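Side-chain contacts in VWFA domain-containing protein (Alicyclobacillus acidocaldarius subsp. acidocaldarius, PDB 3RAG), which is of unknown function but belongs to the von Willebrand factor A-like family and, in this crystal, binds a sodium ion at a site resembling a metal-ion-dependent adhesion site: residues I177-K182 and G215-H220; Q58-I63 and G69-V74; D149-V154 and A204-R209; I10-V15 and H88-M93. One frame throughout, in Å; residues are numbered along the deposited sequence. Where two conformers were deposited one is given.

Contact 1. Residues I177-K182 and G215-H220; sequences IAFPGK and GPAIDH
His-220 N bonds to Pro-216 O at 2.9 Å, one turn back in helix 214-232, and this turn brings the histidine and Ala-217 against Ile-177 and Phe-179 at the end of strand 172-179. Strand and helix run nearly antiparallel, their short axes 163° apart, as a sheet strand and its covering helix do in the alpha/beta fold of the von Willebrand A family. Ile-177 places both branches on the helix. Its CG1 lies between the backbone N and the carbonyl carbon (chi1 66°), which carries CD1 to within 3.4 Å of Ala-217 O and 4.0 Å of His-220 CB. The other branch, CG2, rests over one face of the His-220 ring, towards its rim, 4.1 Å from CE1. Two residues along the strand, Ala-217 CB lies over one face of the Phe-179 ring, 3.5 Å from CD2. The histidine's polar end is held from outside, ND1 hydrogen-bonding to Thr-187 OG1. Cutting Ile-177 back to an alanine removes CG2 from over the imidazole and CD1 from beside Ala-217 O, which is likely to open a gap there and let the ring turn more easily. Beyond Phe-179, whose side chain is about 8 Å from the bound sodium, the chain passes through a cis peptide bond into Pro-180. No hydrogen bond joins strand and helix here; methyl groups set over ring faces and against a helix carbonyl make the contact, so the match depends on shape, and the one polar ring involved is anchored at its nitrogen while its face serves as an apolar surface.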
loop_
_atom_site.group_PDB
_atom_site.type_symbol
_atom_site.label_atom_id
_atom_site.label_comp_id
_atom_site.label_asym_id
_atom_site.label_seq_id
_atom_site.Cartn_x
_atom_site.Cartn_y
_atom_site.Cartn_z
ATOM N N ILE A 177 6.287 -1.750 -8.411
ATOM C CA ILE A 177 7.549 -1.145 -8.764
ATOM C C ILE A 177 8.635 -1.620 -7.835
ATOM O O ILE A 177 8.369 -2.037 -6.702
ATOM C CB ILE A 177 7.498 0.391 -8.775
ATOM C CG1 ILE A 177 7.261 0.940 -7.403
ATOM C CG2 ILE A 177 6.401 0.912 -9.686
ATOM C CD1 ILE A 177 7.034 2.457 -7.455
ATOM N N ALA A 178 9.861 -1.578 -8.336
ATOM C CA ALA A 178 11.049 -1.913 -7.570
ATOM C C ALA A 178 11.905 -0.658 -7.399
ATOM O O ALA A 178 11.933 0.207 -8.266
ATOM C CB ALA A 178 11.867 -2.965 -8.310
ATOM N N PHE A 179 12.606 -0.575 -6.275
ATOM C CA PHE A 179 13.549 0.497 -6.040
ATOM C C PHE A 179 14.774 -0.093 -5.363
ATOM O O PHE A 179 14.656 -0.814 -4.378
ATOM C CB PHE A 179 12.932 1.653 -5.212
ATOM C CG PHE A 179 12.471 1.270 -3.818
ATOM C CD1 PHE A 179 13.247 1.603 -2.714
ATOM C CD2 PHE A 179 11.260 0.612 -3.611
ATOM C CE1 PHE A 179 12.837 1.287 -1.430
ATOM C CE2 PHE A 179 10.818 0.285 -2.297
ATOM C CZ PHE A 179 11.606 0.626 -1.210
ATOM N N PRO A 180 15.961 0.200 -5.896
ATOM C CA PRO A 180 16.246 1.103 -7.023
ATOM C C PRO A 180 15.931 0.489 -8.399
ATOM O O PRO A 180 15.473 -0.647 -8.481
ATOM C CB PRO A 180 17.756 1.329 -6.901
ATOM C CG PRO A 180 18.273 0.064 -6.286
ATOM C CD PRO A 180 17.187 -0.417 -5.347
ATOM N N GLY A 181 16.166 1.253 -9.460
ATOM C CA GLY A 181 15.843 0.809 -10.817
ATOM C C GLY A 181 17.010 0.167 -11.536
ATOM O O GLY A 181 18.075 -0.028 -10.941
ATOM N N LYS A 182 16.813 -0.170 -12.811
ATOM C CA LYS A 182 17.865 -0.810 -13.601
ATOM C C LYS A 182 18.993 0.170 -13.831
ATOM O O LYS A 182 18.760 1.375 -13.971
ATOM C CB LYS A 182 17.318 -1.256 -14.973
ATOM C CG LYS A 182 16.026 -2.054 -14.912
ATOM C CD LYS A 182 15.481 -2.364 -16.306
ATOM C CE LYS A 182 14.095 -2.993 -16.227
ATOM N NZ LYS A 182 13.566 -3.378 -17.561
ATOM N N GLY A 215 12.285 7.406 -1.244
ATOM C CA GLY A 215 11.508 8.599 -1.590
ATOM C C GLY A 215 10.990 8.579 -3.036
ATOM O O GLY A 215 9.793 8.675 -3.288
ATOM N N PRO A 216 11.900 8.461 -3.998
ATOM C CA PRO A 216 11.483 8.385 -5.404
ATOM C C PRO A 216 10.502 7.229 -5.656
ATOM O O PRO A 216 9.592 7.368 -6.458
ATOM C CB PRO A 216 12.808 8.158 -6.136
ATOM C CG PRO A 216 13.801 8.901 -5.268
ATOM C CD PRO A 216 13.365 8.568 -3.865
ATOM N N ALA A 217 10.654 6.107 -4.946
ATOM C CA ALA A 217 9.683 5.020 -5.100
ATOM C C ALA A 217 8.252 5.445 -4.756
ATOM O O ALA A 217 7.304 5.179 -5.511
ATOM C CB ALA A 217 10.081 3.817 -4.239
ATOM N N ILE A 218 8.089 6.069 -3.596
ATOM C CA ILE A 218 6.775 6.543 -3.190
ATOM C C ILE A 218 6.211 7.577 -4.180
ATOM O O ILE A 218 5.035 7.537 -4.529
ATOM C CB ILE A 218 6.805 7.106 -1.750
ATOM C CG1 ILE A 218 7.104 5.950 -0.775
ATOM C CG2 ILE A 218 5.459 7.743 -1.385
ATOM C CD1 ILE A 218 7.330 6.399 0.673
ATOM N N ASP A 219 7.039 8.519 -4.608
ATOM C CA ASP A 219 6.596 9.507 -5.600
ATOM C C ASP A 219 6.160 8.837 -6.921
ATOM O O ASP A 219 5.141 9.189 -7.514
ATOM C CB ASP A 219 7.724 10.498 -5.889
ATOM C CG ASP A 219 7.881 11.555 -4.768
ATOM O OD1 ASP A 219 6.854 11.978 -4.175
ATOM O OD2 ASP A 219 9.030 11.956 -4.511
ATOM N N HIS A 220 6.937 7.866 -7.375
ATOM C CA HIS A 220 6.554 7.126 -8.584
ATOM C C HIS A 220 5.208 6.423 -8.388
ATOM O O HIS A 220 4.313 6.502 -9.236
ATOM C CB HIS A 220 7.667 6.130 -8.959
ATOM C CG HIS A 220 7.453 5.455 -10.281
ATOM N ND1 HIS A 220 8.297 4.468 -10.752
ATOM C CD2 HIS A 220 6.486 5.601 -11.218
ATOM C CE1 HIS A 220 7.870 4.051 -11.931
ATOM N NE2 HIS A 220 6.764 4.715 -12.232
#

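Contact 2. Residues Q58-I63 and G69-V74; sequences QEAHSI and GMCRIV
A sulfur-aromatic contact lies at the centre: Cys-71 SG sits over the middle of the His-61 ring, 3.7 Å from the centroid and 6° off the ring normal. The cysteine's chi1 of 173° points the sulfur away from its own backbone N and to the ring. A CH-pi contact comes from the same residue, Cys-71 CB lying over that face 3.7 Å from His-61 CD2. Apolar touches complete the seam. Ala-60 CB lies 3.9 Å from Cys-71 SG, and Ile-73 CD1 reaches His-61 CE1 at 3.7 Å, the two side chains crossing at about a right angle. Hydrogen bonds stay within each side: Arg-72 NH2 binds Cys-71 O at 2.8 Å, the acceptor close to the guanidinium plane though the donor stands above the carbonyl plane, and His-61 ND1 has a weak bond to Tyr-57 O. CE of selenomethionine Met-70 covers one face of that guanidinium. Helix 58-66 and strand 71-74 belong to the beta-alpha-beta unit that starts with strand 40-46, and the strand forms the sheet edge, where a glycerol, probably from the crystallisation liquor, hydrogen-bonds to Cys-71 N. Across the contact, then, a polarisable sulfur and apolar groups meet the histidine's pi face.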
loop_
_atom_site.group_PDB
_atom_site.type_symbol
_atom_site.label_atom_id
_atom_site.label_comp_id
_atom_site.label_asym_id
_atom_site.label_seq_id
_atom_site.Cartn_x
_atom_site.Cartn_y
_atom_site.Cartn_z
ATOM N N GLN A 58 12.829 3.549 12.153
ATOM C CA GLN A 58 12.236 4.827 12.560
ATOM C C GLN A 58 11.581 5.428 11.323
ATOM O O GLN A 58 10.416 5.818 11.355
ATOM C CB GLN A 58 13.287 5.816 13.093
ATOM C CG GLN A 58 13.970 5.424 14.402
ATOM C CD GLN A 58 13.033 5.487 15.614
ATOM O OE1 GLN A 58 11.892 5.940 15.522
ATOM N NE2 GLN A 58 13.519 5.019 16.748
ATOM N N GLU A 59 12.341 5.509 10.227
ATOM C CA GLU A 59 11.817 6.132 9.012
ATOM C C GLU A 59 10.532 5.456 8.555
ATOM O O GLU A 59 9.563 6.114 8.189
ATOM C CB GLU A 59 12.849 6.070 7.880
ATOM C CG GLU A 59 12.394 6.838 6.633
ATOM C CD GLU A 59 13.374 6.663 5.509
ATOM O OE1 GLU A 59 14.178 7.595 5.247
ATOM O OE2 GLU A 59 13.373 5.563 4.918
ATOM N N ALA A 60 10.510 4.130 8.567
ATOM C CA ALA A 60 9.279 3.398 8.198
ATOM C C ALA A 60 8.067 3.878 9.005
ATOM O O ALA A 60 6.990 4.083 8.457
ATOM C CB ALA A 60 9.462 1.882 8.376
ATOM N N HIS A 61 8.257 4.055 10.310
ATOM C CA HIS A 61 7.184 4.549 11.162
ATOM C C HIS A 61 6.767 5.967 10.761
ATOM O O HIS A 61 5.564 6.279 10.717
ATOM C CB HIS A 61 7.562 4.452 12.653
ATOM C CG HIS A 61 7.192 3.134 13.266
ATOM N ND1 HIS A 61 8.106 2.129 13.504
ATOM C CD2 HIS A 61 5.983 2.630 13.612
ATOM C CE1 HIS A 61 7.480 1.077 14.010
ATOM N NE2 HIS A 61 6.193 1.355 14.080
ATOM N N SER A 62 7.758 6.814 10.472
ATOM C CA SER A 62 7.464 8.189 10.066
ATOM C C SER A 62 6.769 8.246 8.704
ATOM O O SER A 62 5.916 9.103 8.470
ATOM C CB SER A 62 8.740 9.023 10.035
ATOM O OG SER A 62 9.270 9.077 11.344
ATOM N N ILE A 63 7.142 7.336 7.805
ATOM C CA ILE A 63 6.495 7.256 6.492
ATOM C C ILE A 63 5.032 6.885 6.662
ATOM O O ILE A 63 4.138 7.505 6.079
ATOM C CB ILE A 63 7.175 6.194 5.577
ATOM C CG1 ILE A 63 8.558 6.696 5.132
ATOM C CG2 ILE A 63 6.302 5.853 4.352
ATOM C CD1 ILE A 63 9.401 5.575 4.442
ATOM N N GLY A 69 -1.073 5.814 7.124
ATOM C CA GLY A 69 -1.214 4.365 7.116
ATOM C C GLY A 69 -0.589 3.676 8.326
ATOM O O GLY A 69 -0.468 4.262 9.412
HETATM N N MSE A 70 -0.208 2.415 8.140
HETATM C CA MSE A 70 0.277 1.580 9.244
HETATM C C MSE A 70 1.686 1.124 8.953
HETATM O O MSE A 70 2.052 0.961 7.790
HETATM C CB MSE A 70 -0.612 0.318 9.379
HETATM C CG MSE A 70 -1.977 0.554 10.008
HETATM SE SE MSE A 70 -2.981 -0.968 10.107
HETATM C CE MSE A 70 -1.776 -2.223 10.101
ATOM N N CYS A 71 2.461 0.897 10.008
ATOM C CA CYS A 71 3.770 0.264 9.878
ATOM C C CYS A 71 3.777 -1.001 10.720
ATOM O O CYS A 71 3.396 -0.973 11.905
ATOM C CB CYS A 71 4.888 1.208 10.355
ATOM S SG CYS A 71 6.515 0.412 10.411
ATOM N N ARG A 72 4.206 -2.108 10.122
ATOM C CA ARG A 72 4.408 -3.337 10.883
ATOM C C ARG A 72 5.788 -3.874 10.517
ATOM O O ARG A 72 6.257 -3.668 9.404
ATOM C CB ARG A 72 3.326 -4.378 10.544
ATOM C CG ARG A 72 1.935 -3.993 11.064
ATOM C CD ARG A 72 1.895 -3.922 12.592
ATOM N NE ARG A 72 0.544 -3.588 13.064
ATOM C CZ ARG A 72 0.101 -2.353 13.305
ATOM N NH1 ARG A 72 -1.146 -2.162 13.738
ATOM N NH2 ARG A 72 0.890 -1.303 13.127
ATOM N N ILE A 73 6.404 -4.573 11.459
ATOM C CA ILE A 73 7.764 -5.069 11.317
ATOM C C ILE A 73 7.721 -6.576 11.572
ATOM O O ILE A 73 7.338 -7.007 12.646
ATOM C CB ILE A 73 8.701 -4.341 12.296
ATOM C CG1 ILE A 73 8.736 -2.839 11.946
ATOM C CG2 ILE A 73 10.117 -4.940 12.240
ATOM C CD1 ILE A 73 9.390 -1.957 13.029
ATOM N N VAL A 74 8.060 -7.385 10.567
ATOM C CA VAL A 74 7.743 -8.816 10.680
ATOM C C VAL A 74 8.822 -9.677 10.069
ATOM O O VAL A 74 9.601 -9.210 9.254
ATOM C CB VAL A 74 6.369 -9.176 10.029
ATOM C CG1 VAL A 74 5.213 -8.400 10.697
ATOM C CG2 VAL A 74 6.361 -8.919 8.510
#

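Contact 3. Residues D149-V154 and A204-R209; sequences DKIPTV and AELVAR
Leu-206 CB meets Ile-151 CG2 at 4.0 Å, the two side chains meeting at a slant where helix 199-205 has just ended. Leu-206 is the first residue to leave helical geometry and forms the centre of an inverse gamma turn, marked by a weak bond of 3.2 Å from Val-207 N to Glu-205 O. Leu-206 O lies toward the isoleucine, whose CD1 comes within 3.7 Å of it. Val-207 directs its own side chain away, and the chain passes Ile-151 with its backbone alone, Val-207 C being 4.3 Å from CD1. Ala-208 again points its CB toward the isoleucine, packing on Ile-151 CD1 at 3.8 Å. The one isoleucine thus spans Leu-206 to Ala-208, with CG2 anti to the backbone N and facing the leucine, and CG1 carrying CD1 to the alanine (chi1 -79°). Arg-209 closes the segment, its backbone hydrogen-bonded to that of Thr-143 and its NH2 hydrogen-bonded to Gly-183 O. Next to Ile-151, Lys-150 forms a salt bridge from NZ to OD2 of Asp-18, one of the sodium-site residues, so this region lies near the sodium site. The contact joins the N-terminal part of helix 151-165 to the loop leaving helix 199-205, and Val-154 and Leu-206 both rest on Leu-141 of strand 135-142, while Val-154 also touches Ile-46 of strand 40-46.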
loop_
_atom_site.group_PDB
_atom_site.type_symbol
_atom_site.label_atom_id
_atom_site.label_comp_id
_atom_site.label_asym_id
_atom_site.label_seq_id
_atom_site.Cartn_x
_atom_site.Cartn_y
_atom_site.Cartn_z
ATOM N N ASP A 149 18.290 -12.133 -0.122
ATOM C CA ASP A 149 17.751 -13.367 0.438
ATOM C C ASP A 149 16.295 -13.265 0.881
ATOM O O ASP A 149 15.717 -14.244 1.313
ATOM C CB ASP A 149 18.573 -13.809 1.618
ATOM C CG ASP A 149 19.885 -14.413 1.202
ATOM O OD1 ASP A 149 19.970 -15.018 0.095
ATOM O OD2 ASP A 149 20.825 -14.261 1.993
ATOM N N LYS A 150 15.724 -12.070 0.803
ATOM C CA LYS A 150 14.335 -11.876 1.205
ATOM C C LYS A 150 13.461 -11.881 -0.022
ATOM O O LYS A 150 12.268 -12.133 0.063
ATOM C CB LYS A 150 14.189 -10.546 1.941
ATOM C CG LYS A 150 15.054 -10.521 3.226
ATOM C CD LYS A 150 15.241 -9.127 3.793
ATOM C CE LYS A 150 16.250 -9.155 4.938
ATOM N NZ LYS A 150 17.505 -8.389 4.650
ATOM N N ILE A 151 14.066 -11.610 -1.175
ATOM C CA ILE A 151 13.296 -11.464 -2.421
ATOM C C ILE A 151 12.420 -12.679 -2.788
ATOM O O ILE A 151 11.260 -12.507 -3.145
ATOM C CB ILE A 151 14.197 -11.000 -3.618
ATOM C CG1 ILE A 151 14.458 -9.486 -3.528
ATOM C CG2 ILE A 151 13.497 -11.294 -4.970
ATOM C CD1 ILE A 151 15.547 -9.005 -4.546
ATOM N N PRO A 152 12.950 -13.909 -2.667
ATOM C CA PRO A 152 12.051 -15.007 -3.033
ATOM C C PRO A 152 10.784 -15.056 -2.173
ATOM O O PRO A 152 9.706 -15.342 -2.686
ATOM C CB PRO A 152 12.927 -16.261 -2.827
ATOM C CG PRO A 152 14.358 -15.739 -3.111
ATOM C CD PRO A 152 14.335 -14.369 -2.435
ATOM N N THR A 153 10.902 -14.755 -0.889
ATOM C CA THR A 153 9.722 -14.777 -0.020
ATOM C C THR A 153 8.790 -13.644 -0.380
ATOM O O THR A 153 7.565 -13.801 -0.392
ATOM C CB THR A 153 10.153 -14.698 1.453
ATOM O OG1 THR A 153 10.913 -15.873 1.737
ATOM C CG2 THR A 153 8.923 -14.630 2.407
ATOM N N VAL A 154 9.375 -12.495 -0.687
ATOM C CA VAL A 154 8.595 -11.324 -1.076
ATOM C C VAL A 154 7.823 -11.570 -2.370
ATOM O O VAL A 154 6.644 -11.218 -2.474
ATOM C CB VAL A 154 9.497 -10.080 -1.179
ATOM C CG1 VAL A 154 8.748 -8.894 -1.812
ATOM C CG2 VAL A 154 10.004 -9.699 0.212
ATOM N N ALA A 204 12.020 -11.708 -13.030
ATOM C CA ALA A 204 12.990 -11.097 -13.932
ATOM C C ALA A 204 13.464 -9.754 -13.425
ATOM O O ALA A 204 14.617 -9.390 -13.622
ATOM C CB ALA A 204 12.399 -10.938 -15.376
ATOM N N GLU A 205 12.578 -9.006 -12.777
ATOM C CA GLU A 205 12.865 -7.598 -12.495
ATOM C C GLU A 205 13.373 -7.310 -11.087
ATOM O O GLU A 205 13.915 -6.228 -10.834
ATOM C CB GLU A 205 11.623 -6.733 -12.797
ATOM C CG GLU A 205 11.054 -6.956 -14.213
ATOM C CD GLU A 205 11.995 -6.458 -15.310
ATOM O OE1 GLU A 205 12.827 -5.577 -15.017
ATOM O OE2 GLU A 205 11.906 -6.955 -16.460
ATOM N N LEU A 206 13.195 -8.251 -10.154
ATOM C CA LEU A 206 13.636 -7.997 -8.787
ATOM C C LEU A 206 15.067 -8.466 -8.575
ATOM O O LEU A 206 15.334 -9.606 -8.190
ATOM C CB LEU A 206 12.663 -8.611 -7.750
ATOM C CG LEU A 206 11.202 -8.183 -7.876
ATOM C CD1 LEU A 206 10.379 -8.847 -6.760
ATOM C CD2 LEU A 206 11.070 -6.665 -7.777
ATOM N N VAL A 207 16.004 -7.571 -8.858
ATOM C CA VAL A 207 17.420 -7.874 -8.718
ATOM C C VAL A 207 17.965 -7.074 -7.554
ATOM O O VAL A 207 17.804 -5.858 -7.507
ATOM C CB VAL A 207 18.195 -7.497 -9.989
ATOM C CG1 VAL A 207 19.599 -8.071 -9.945
ATOM C CG2 VAL A 207 17.452 -7.975 -11.224
ATOM N N ALA A 208 18.622 -7.748 -6.617
ATOM C CA ALA A 208 19.120 -7.060 -5.440
ATOM C C ALA A 208 20.489 -6.451 -5.685
ATOM O O ALA A 208 21.495 -7.151 -5.779
ATOM C CB ALA A 208 19.171 -8.012 -4.257
ATOM N N ARG A 209 20.502 -5.130 -5.793
ATOM C CA ARG A 209 21.725 -4.371 -5.978
ATOM C C ARG A 209 21.474 -2.921 -5.597
ATOM O O ARG A 209 20.336 -2.460 -5.615
ATOM C CB ARG A 209 22.194 -4.461 -7.430
ATOM C CG ARG A 209 21.149 -4.026 -8.441
ATOM C CD ARG A 209 21.630 -4.250 -9.865
ATOM N NE ARG A 209 22.590 -3.235 -10.286
ATOM C CZ ARG A 209 22.255 -2.036 -10.752
ATOM N NH1 ARG A 209 20.978 -1.697 -10.858
ATOM N NH2 ARG A 209 23.196 -1.175 -11.113
#

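Contact 4. Residues I10-V15 and H88-M93; sequences IRQILV and HQTMQM
Met-91 turns its CG away from the backbone N (chi1 174°) towards Ile-10, while Gln-12 runs out straight beyond CG (chi2 -173°) so that its amide reaches the helix. Strand and helix meet in the core of the alpha/beta fold shared by von Willebrand A domains, where helix 79-106 lies across the inner strand 10-17 at 139° between the short axes. Ile-10 and Met-91, a selenomethionine in the crystal, make the apolar half: Ile-10 CG1 lies 3.8 Å from Met-91 CG and 3.9 Å from its SE, and Ile-10 CD1 follows at 4.1 Å from the same CG. The chains cross at a slant, the selenium arm bending at its last torsion. Two residues further along the strand, the polar half begins. Thr-90 OG1 hydrogen-bonds to Met-86 O one turn back in its helix, with Asn-42 OD1 of the neighbouring strand 40-46 a second, probably competing partner. The amide of Gln-12 joins this buried group, its NE2 standing 2.9 Å from Thr-90 OG1. With Gln-12 replaced by an alanine, a gap between strand and helix is likely to open and the threonine hydroxyl to lose its amide neighbour. Gln-12 and Ile-13 serve opposite faces of the sheet: Gln-12 faces helix 79-106, whereas Ile-13 packs on Ile-218, Ala-221 and Leu-225 of helix 214-232. Beside the hydroxyl, Gln-12 NE2 also passes Met-91 N at 3.5 Å and Met-91 CB at 4.1 Å.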
loop_
_atom_site.group_PDB
_atom_site.type_symbol
_atom_site.label_atom_id
_atom_site.label_comp_id
_atom_site.label_asym_id
_atom_site.label_seq_id
_atom_site.Cartn_x
_atom_site.Cartn_y
_atom_site.Cartn_z
ATOM N N ILE A 10 -10.443 3.176 -3.293
ATOM C CA ILE A 10 -9.361 3.166 -2.310
ATOM C C ILE A 10 -8.024 3.187 -3.068
ATOM O O ILE A 10 -7.878 2.506 -4.072
ATOM C CB ILE A 10 -9.457 1.925 -1.411
ATOM C CG1 ILE A 10 -10.721 2.006 -0.538
ATOM C CG2 ILE A 10 -8.214 1.798 -0.517
ATOM C CD1 ILE A 10 -10.634 3.014 0.628
ATOM N N ARG A 11 -7.081 4.003 -2.595
ATOM C CA ARG A 11 -5.782 4.150 -3.246
ATOM C C ARG A 11 -4.669 3.988 -2.216
ATOM O O ARG A 11 -4.593 4.757 -1.258
ATOM C CB ARG A 11 -5.683 5.532 -3.879
ATOM C CG ARG A 11 -6.705 5.738 -4.985
ATOM C CD ARG A 11 -6.618 7.137 -5.592
ATOM N NE ARG A 11 -7.567 7.251 -6.697
ATOM C CZ ARG A 11 -8.810 7.693 -6.551
ATOM N NH1 ARG A 11 -9.220 8.087 -5.359
ATOM N NH2 ARG A 11 -9.633 7.752 -7.588
ATOM N N GLN A 12 -3.816 2.989 -2.402
ATOM C CA GLN A 12 -2.824 2.691 -1.386
ATOM C C GLN A 12 -1.489 2.410 -2.019
ATOM O O GLN A 12 -1.415 1.901 -3.133
ATOM C CB GLN A 12 -3.236 1.474 -0.548
ATOM C CG GLN A 12 -4.413 1.770 0.406
ATOM C CD GLN A 12 -4.693 0.611 1.350
ATOM O OE1 GLN A 12 -3.992 -0.409 1.332
ATOM N NE2 GLN A 12 -5.725 0.762 2.176
ATOM N N ILE A 13 -0.442 2.754 -1.288
ATOM C CA ILE A 13 0.918 2.400 -1.668
ATOM C C ILE A 13 1.429 1.515 -0.542
ATOM O O ILE A 13 1.369 1.901 0.627
ATOM C CB ILE A 13 1.814 3.657 -1.753
ATOM C CG1 ILE A 13 1.318 4.607 -2.866
ATOM C CG2 ILE A 13 3.290 3.248 -1.942
ATOM C CD1 ILE A 13 1.982 6.015 -2.846
ATOM N N LEU A 14 1.916 0.323 -0.878
ATOM C CA LEU A 14 2.435 -0.576 0.150
ATOM C C LEU A 14 3.937 -0.725 -0.067
ATOM O O LEU A 14 4.377 -1.279 -1.066
ATOM C CB LEU A 14 1.755 -1.952 0.047
ATOM C CG LEU A 14 2.407 -3.031 0.916
ATOM C CD1 LEU A 14 2.251 -2.681 2.398
ATOM C CD2 LEU A 14 1.771 -4.397 0.624
ATOM N N VAL A 15 4.736 -0.233 0.873
ATOM C CA VAL A 15 6.182 -0.326 0.732
ATOM C C VAL A 15 6.657 -1.535 1.537
ATOM O O VAL A 15 6.324 -1.651 2.715
ATOM C CB VAL A 15 6.856 0.928 1.301
ATOM C CG1 VAL A 15 8.385 0.806 1.184
ATOM C CG2 VAL A 15 6.333 2.184 0.556
ATOM N N HIS A 88 -6.518 -4.522 4.429
ATOM C CA HIS A 88 -7.916 -4.516 4.888
ATOM C C HIS A 88 -8.206 -3.561 6.052
ATOM O O HIS A 88 -9.215 -2.834 6.040
ATOM C CB HIS A 88 -8.400 -5.944 5.178
ATOM C CG HIS A 88 -8.671 -6.738 3.936
ATOM N ND1 HIS A 88 -9.742 -6.477 3.105
ATOM C CD2 HIS A 88 -8.002 -7.771 3.371
ATOM C CE1 HIS A 88 -9.724 -7.319 2.087
ATOM N NE2 HIS A 88 -8.679 -8.117 2.225
ATOM N N GLN A 89 -7.332 -3.528 7.055
ATOM C CA GLN A 89 -7.608 -2.670 8.187
ATOM C C GLN A 89 -7.561 -1.182 7.823
ATOM O O GLN A 89 -8.401 -0.413 8.275
ATOM C CB GLN A 89 -6.690 -3.026 9.363
ATOM C CG GLN A 89 -6.945 -2.273 10.618
ATOM C CD GLN A 89 -6.136 -2.838 11.780
ATOM O OE1 GLN A 89 -5.697 -3.995 11.739
ATOM N NE2 GLN A 89 -5.930 -2.023 12.814
ATOM N N THR A 90 -6.592 -0.763 7.007
ATOM C CA THR A 90 -6.542 0.643 6.599
ATOM C C THR A 90 -7.678 0.998 5.610
ATOM O O THR A 90 -8.225 2.099 5.682
ATOM C CB THR A 90 -5.132 1.059 6.003
ATOM O OG1 THR A 90 -4.794 0.207 4.894
ATOM C CG2 THR A 90 -4.031 0.964 7.075
HETATM N N MSE A 91 -8.044 0.072 4.718
HETATM C CA MSE A 91 -9.216 0.275 3.838
HETATM C C MSE A 91 -10.468 0.471 4.702
HETATM O O MSE A 91 -11.259 1.400 4.499
HETATM C CB MSE A 91 -9.387 -0.900 2.828
HETATM C CG MSE A 91 -10.671 -0.866 1.930
HETATM SE SE MSE A 91 -10.561 -1.814 0.352
HETATM C CE MSE A 91 -9.087 -2.749 0.804
ATOM N N GLN A 92 -10.611 -0.366 5.714
ATOM C CA GLN A 92 -11.758 -0.241 6.617
ATOM C C GLN A 92 -11.790 1.119 7.317
ATOM O O GLN A 92 -12.823 1.772 7.346
ATOM C CB GLN A 92 -11.785 -1.361 7.651
ATOM C CG GLN A 92 -12.991 -1.239 8.588
ATOM C CD GLN A 92 -13.035 -2.300 9.670
ATOM O OE1 GLN A 92 -12.009 -2.862 10.061
ATOM N NE2 GLN A 92 -14.233 -2.576 10.167
HETATM N N MSE A 93 -10.660 1.556 7.876
HETATM C CA MSE A 93 -10.616 2.865 8.523
HETATM C C MSE A 93 -10.935 4.027 7.576
HETATM O O MSE A 93 -11.661 4.964 7.940
HETATM C CB MSE A 93 -9.264 3.075 9.244
HETATM C CG MSE A 93 -9.155 2.244 10.533
HETATM SE SE MSE A 93 -7.590 2.394 11.458
HETATM C CE MSE A 93 -6.440 1.578 10.377
#

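All four contacts belong to one alpha/beta layer structure built round a six-stranded mixed sheet. Contact 4 comes first along the chain and encloses contact 2, about 14 Å away between centres; Met-70 CG packs on Thr-90 CG2 at 3.6 Å. Contacts 3 and 1 follow, their segments alternating, with centres about 14 Å apart and Ala-178 CB touching Leu-206 CD2. Helix 79-106 of contact 4 covers one face of the sheet, and helix 214-232 of contact 1 the other, where Ile-218 also meets Ile-63. Contacts 2 and 3, about 21 Å apart between centres, do not touch. Thus the sheet edge, its core and the loops near the sodium are each tied to covering helices.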